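Bradyzoite pseudokinase 1 (Toxoplasma gondii, PDB 6M7Z) probably acts as a divergent, atypical kinase without a glycine-rich loop, and regulates the membrane ultrastructure of the parasitophorous vacuole in which Toxoplasma lives. Local coordinates at residues Val62-Leu67 / Gly114-Ala119; Ser159-Gly164 / His228-Asp233. All blocks are in the same frame, centred on the assembly; numbering follows the deposited sequence.

Interaction 1: Val62-Leu67 / Gly114-Ala119; sequences VRLLSL and GEYRGA
With chi1 at -174°, Leu64 swings CG to the side of its own carbonyl carbon and sends both methyls outward from the last turn of helix 59-65. Tyr116 takes chi1 -58°, which sets CG beside the backbone N and carries the ring off strand 114-117 toward the oncoming leucine. Leu64 CD2 settles over one face of the phenol, 3.9 Å from the ring centroid of Tyr116 and 17° off its normal: a CH-pi contact, displaced toward the rim. The branch carbon follows the methyl, Leu64 CG lying 3.8 Å from Tyr116 CZ, while CD1 reaches toward CE2. Leu65 adds a second, slanting approach. Its beta carbon does not aim at the strand, yet the branched end brings CD2 to 3.8 Å from Tyr116 CE1. A tyrosine suits this place because its flat, apolar ring gives Leu64 a face to rest on and touches Leu65 obliquely, while its polar end reaches the helix terminus, where Tyr116 OH stands 3.2 Å from Leu64 O. Glycine suits position 114, where the backbone angles would press a beta carbon against the preceding carbonyl oxygen. Beyond Leu65 the helix stops in a Schellman motif: Ser66 turns to positive phi, and Leu67 N bonds Val62 O at 3.1 Å. Phe125 of strand 121-127 touches both Leu65 and Tyr116, and Ile27 touches Leu64 and Tyr116. Glu115 points away from this helix to meet helix 88-101, pairing with Arg99. An edge strand antiparallel to 121-127, with helix 88-101 packed against it, fits the β4-β5 hairpin and αC of a protein-kinase N-lobe; helix 59-65, from the connection between strands 50-54 and 76-82, meets that edge strand through Tyr116.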
# COMPACT_ATOMS: atom_id res chain seq x y z
N VAL A 62 7.01 9.82 19.48
CA VAL A 62 7.31 11.03 18.70
C VAL A 62 8.83 11.16 18.54
O VAL A 62 9.33 11.43 17.44
CB VAL A 62 6.69 12.29 19.34
CG1 VAL A 62 7.27 13.57 18.76
CG2 VAL A 62 5.17 12.30 19.23
N ARG A 63 9.56 10.94 19.64
CA ARG A 63 11.03 11.05 19.66
C ARG A 63 11.64 9.95 18.78
O ARG A 63 12.50 10.23 17.96
CB ARG A 63 11.57 11.02 21.10
CG ARG A 63 13.08 11.23 21.24
CD ARG A 63 13.65 10.54 22.46
NE ARG A 63 13.55 11.45 23.59
CZ ARG A 63 14.43 11.51 24.59
NH1 ARG A 63 15.21 10.48 24.85
NH2 ARG A 63 14.54 12.62 25.33
N LEU A 64 11.19 8.70 18.96
CA LEU A 64 11.75 7.56 18.22
C LEU A 64 11.63 7.77 16.70
O LEU A 64 12.54 7.43 15.96
CB LEU A 64 11.05 6.27 18.65
CG LEU A 64 11.65 4.99 18.05
CD1 LEU A 64 12.96 4.64 18.74
CD2 LEU A 64 10.67 3.83 18.16
N LEU A 65 10.49 8.30 16.25
CA LEU A 65 10.17 8.42 14.82
C LEU A 65 10.55 9.81 14.27
O LEU A 65 10.45 10.05 13.09
CB LEU A 65 8.67 8.13 14.61
CG LEU A 65 8.19 6.74 15.07
CD1 LEU A 65 6.71 6.53 14.81
CD2 LEU A 65 8.97 5.57 14.44
N SER A 66 10.96 10.73 15.14
CA SER A 66 11.21 12.14 14.77
C SER A 66 9.99 12.72 14.04
O SER A 66 10.15 13.28 12.97
CB SER A 66 12.44 12.29 13.91
OG SER A 66 13.59 11.86 14.58
N LEU A 67 8.80 12.56 14.62
CA LEU A 67 7.58 13.08 14.00
C LEU A 67 7.57 14.61 14.05
O LEU A 67 7.84 15.20 15.08
CB LEU A 67 6.34 12.51 14.70
CG LEU A 67 6.15 10.99 14.65
CD1 LEU A 67 4.84 10.59 15.29
CD2 LEU A 67 6.21 10.46 13.21
N GLY A 114 9.69 4.05 9.82
CA GLY A 114 10.70 3.35 10.61
C GLY A 114 10.35 1.88 10.82
O GLY A 114 9.18 1.53 10.95
N GLU A 115 11.40 1.05 10.87
CA GLU A 115 11.28 -0.39 11.11
C GLU A 115 12.08 -0.75 12.36
O GLU A 115 13.20 -0.32 12.50
CB GLU A 115 11.78 -1.19 9.90
CG GLU A 115 11.33 -0.62 8.55
CD GLU A 115 12.05 0.63 8.07
OE1 GLU A 115 13.23 0.86 8.46
OE2 GLU A 115 11.45 1.39 7.28
N TYR A 116 11.49 -1.55 13.25
CA TYR A 116 12.11 -1.90 14.52
C TYR A 116 11.85 -3.37 14.86
O TYR A 116 11.00 -4.01 14.28
CB TYR A 116 11.62 -0.98 15.64
CG TYR A 116 11.87 0.48 15.38
CD1 TYR A 116 10.99 1.22 14.62
CD2 TYR A 116 13.04 1.10 15.83
CE1 TYR A 116 11.22 2.56 14.34
CE2 TYR A 116 13.27 2.44 15.59
CZ TYR A 116 12.36 3.18 14.84
OH TYR A 116 12.59 4.50 14.59
N ARG A 117 12.64 -3.88 15.80
CA ARG A 117 12.53 -5.21 16.34
C ARG A 117 12.41 -5.06 17.86
O ARG A 117 13.14 -4.31 18.46
CB ARG A 117 13.76 -6.03 15.96
CG ARG A 117 13.98 -7.27 16.80
CD ARG A 117 15.15 -8.13 16.38
NE ARG A 117 16.37 -7.35 16.45
CZ ARG A 117 17.02 -7.07 17.57
NH1 ARG A 117 16.55 -7.47 18.74
NH2 ARG A 117 18.15 -6.39 17.53
N GLY A 118 11.43 -5.75 18.46
CA GLY A 118 11.37 -5.96 19.89
C GLY A 118 11.88 -7.34 20.22
O GLY A 118 12.54 -7.95 19.41
N ALA A 119 11.54 -7.85 21.40
CA ALA A 119 11.94 -9.21 21.81
C ALA A 119 11.25 -10.28 20.93
O ALA A 119 11.89 -11.23 20.57
CB ALA A 119 11.63 -9.42 23.27

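Interaction 2: Ser159-Gly164 / His228-Asp233; sequences SLHNLG and HTVKSD
His161 and Asp233 form the tight side of this contact, joined by one nearly straight hydrogen bond. The imidazole donates NE2-H to Asp233 OD2 over 2.9 Å, with an N-H...O angle of 172°. Ring and carboxylate lie almost coplanar, 8° apart, and the bond uses the anti lone pair of OD2, away from OD1. Asp233 CB also sits at the ring's edge, 3.7 Å from His161 NE2. The torsion of His161 (chi1 -71°) tucks CG beside the backbone N and extends the ring from the last turn of helix 146-161 toward helix 230-248. A histidine fits here because it offers a flat donor that a neighbouring methyl can cover. Asp233 is gripped more widely still: OD2 also accepts from His167 N, and OD1 from Arg168 N. Asp233 corresponds to the αF aspartate that in protein kinases holds the backbone of the catalytic loop; His167 and Arg168 match the first two residues of the HRD motif, whose aspartate is replaced here by serine. Toward the partly exposed side the packing thins to a single aliphatic group. Val230 CG1 rests over one ring face, 4.2 Å from the His161 centroid, a beta-branched side chain just inside the helix start. Thr229 N-caps that helix, its OG1 accepting weakly from Lys231 N at 3.3 Å, and Ser232 OG donates to Thr229 O at 2.7 Å. Lys231 points away, its NZ bonded to the carbonyls of Pro281 and Arg284. On the other segment, Gly164 ends its helix in a Schellman motif, its positive phi easy for glycine, and Asn162 in that turn is exposed.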
# COMPACT_ATOMS: atom_id res chain seq x y z
N SER A 159 4.93 2.40 -10.95
CA SER A 159 6.08 2.83 -10.17
C SER A 159 6.72 1.62 -9.46
O SER A 159 7.92 1.60 -9.27
CB SER A 159 5.75 3.97 -9.22
OG SER A 159 5.11 3.52 -8.03
N LEU A 160 5.92 0.60 -9.11
CA LEU A 160 6.45 -0.60 -8.48
C LEU A 160 7.14 -1.49 -9.53
O LEU A 160 8.22 -2.02 -9.28
CB LEU A 160 5.33 -1.35 -7.76
CG LEU A 160 5.77 -2.51 -6.88
CD1 LEU A 160 6.55 -2.04 -5.66
CD2 LEU A 160 4.55 -3.31 -6.44
N HIS A 161 6.51 -1.65 -10.69
CA HIS A 161 7.11 -2.41 -11.81
C HIS A 161 8.47 -1.83 -12.22
O HIS A 161 9.40 -2.58 -12.46
CB HIS A 161 6.12 -2.52 -12.98
CG HIS A 161 4.96 -3.42 -12.70
ND1 HIS A 161 3.94 -3.63 -13.61
CD2 HIS A 161 4.63 -4.13 -11.60
CE1 HIS A 161 3.09 -4.50 -13.12
NE2 HIS A 161 3.46 -4.78 -11.87
N ASN A 162 8.59 -0.49 -12.23
CA ASN A 162 9.84 0.20 -12.59
C ASN A 162 11.00 -0.13 -11.63
O ASN A 162 12.15 0.04 -11.99
CB ASN A 162 9.68 1.72 -12.65
CG ASN A 162 8.80 2.20 -13.79
OD1 ASN A 162 8.54 1.45 -14.74
ND2 ASN A 162 8.31 3.43 -13.71
N LEU A 163 10.70 -0.58 -10.41
CA LEU A 163 11.73 -1.00 -9.44
C LEU A 163 12.03 -2.50 -9.58
O LEU A 163 12.81 -3.05 -8.80
CB LEU A 163 11.25 -0.70 -8.02
CG LEU A 163 10.98 0.77 -7.69
CD1 LEU A 163 10.17 0.93 -6.39
CD2 LEU A 163 12.31 1.50 -7.57
N GLY A 164 11.39 -3.17 -10.55
CA GLY A 164 11.59 -4.60 -10.80
C GLY A 164 10.78 -5.49 -9.87
O GLY A 164 11.17 -6.65 -9.63
N HIS A 228 3.66 -15.87 -11.50
CA HIS A 228 3.30 -14.44 -11.46
C HIS A 228 4.15 -13.63 -12.45
O HIS A 228 5.37 -13.75 -12.48
CB HIS A 228 3.49 -13.88 -10.04
CG HIS A 228 2.48 -14.36 -9.05
ND1 HIS A 228 2.67 -15.51 -8.30
CD2 HIS A 228 1.29 -13.84 -8.69
CE1 HIS A 228 1.62 -15.69 -7.52
NE2 HIS A 228 0.76 -14.67 -7.73
N THR A 229 3.48 -12.76 -13.21
CA THR A 229 4.08 -11.89 -14.23
C THR A 229 3.40 -10.51 -14.19
O THR A 229 2.43 -10.30 -13.44
CB THR A 229 3.93 -12.49 -15.64
OG1 THR A 229 2.54 -12.46 -15.96
CG2 THR A 229 4.45 -13.91 -15.74
N VAL A 230 3.91 -9.58 -15.00
CA VAL A 230 3.32 -8.25 -15.08
C VAL A 230 1.83 -8.37 -15.44
O VAL A 230 1.01 -7.58 -14.94
CB VAL A 230 4.09 -7.28 -16.01
CG1 VAL A 230 5.39 -6.86 -15.36
CG2 VAL A 230 4.32 -7.75 -17.44
N LYS A 231 1.48 -9.36 -16.26
CA LYS A 231 0.12 -9.53 -16.74
C LYS A 231 -0.81 -10.03 -15.62
O LYS A 231 -2.01 -9.75 -15.66
CB LYS A 231 0.07 -10.47 -17.97
CG LYS A 231 0.70 -9.92 -19.25
CD LYS A 231 0.27 -8.50 -19.60
CE LYS A 231 0.65 -8.08 -21.00
NZ LYS A 231 -0.02 -8.93 -22.01
N SER A 232 -0.28 -10.75 -14.63
CA SER A 232 -1.14 -11.19 -13.51
C SER A 232 -1.47 -9.99 -12.60
O SER A 232 -2.58 -9.90 -12.10
CB SER A 232 -0.56 -12.37 -12.74
OG SER A 232 0.80 -12.14 -12.34
N ASP A 233 -0.55 -9.04 -12.44
CA ASP A 233 -0.84 -7.77 -11.74
C ASP A 233 -1.89 -6.97 -12.53
O ASP A 233 -2.78 -6.37 -11.91
CB ASP A 233 0.42 -6.94 -11.48
CG ASP A 233 1.18 -7.28 -10.20
OD1 ASP A 233 0.69 -8.17 -9.42
OD2 ASP A 233 2.25 -6.65 -9.95

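Interaction 1 belongs to the sheet-bearing N-lobe and interaction 2 to the helical C-lobe; they share no helix or strand, and their centres lie about 30 Å apart. The first is a surface contact between a helix and an edge strand, made by two leucines against one aromatic ring. Interaction 2 is partly buried and joins two helix ends through a directed polar bond, with its one buried touching residue, Asp233, also tied to the backbone of what corresponds to the catalytic loop. Both bury a similar, modest area, 153 and 137 Å². A helix finishes in a Schellman motif in each, but only 228-233 contributes a helix beginning, just after the unmodelled residues 195-226.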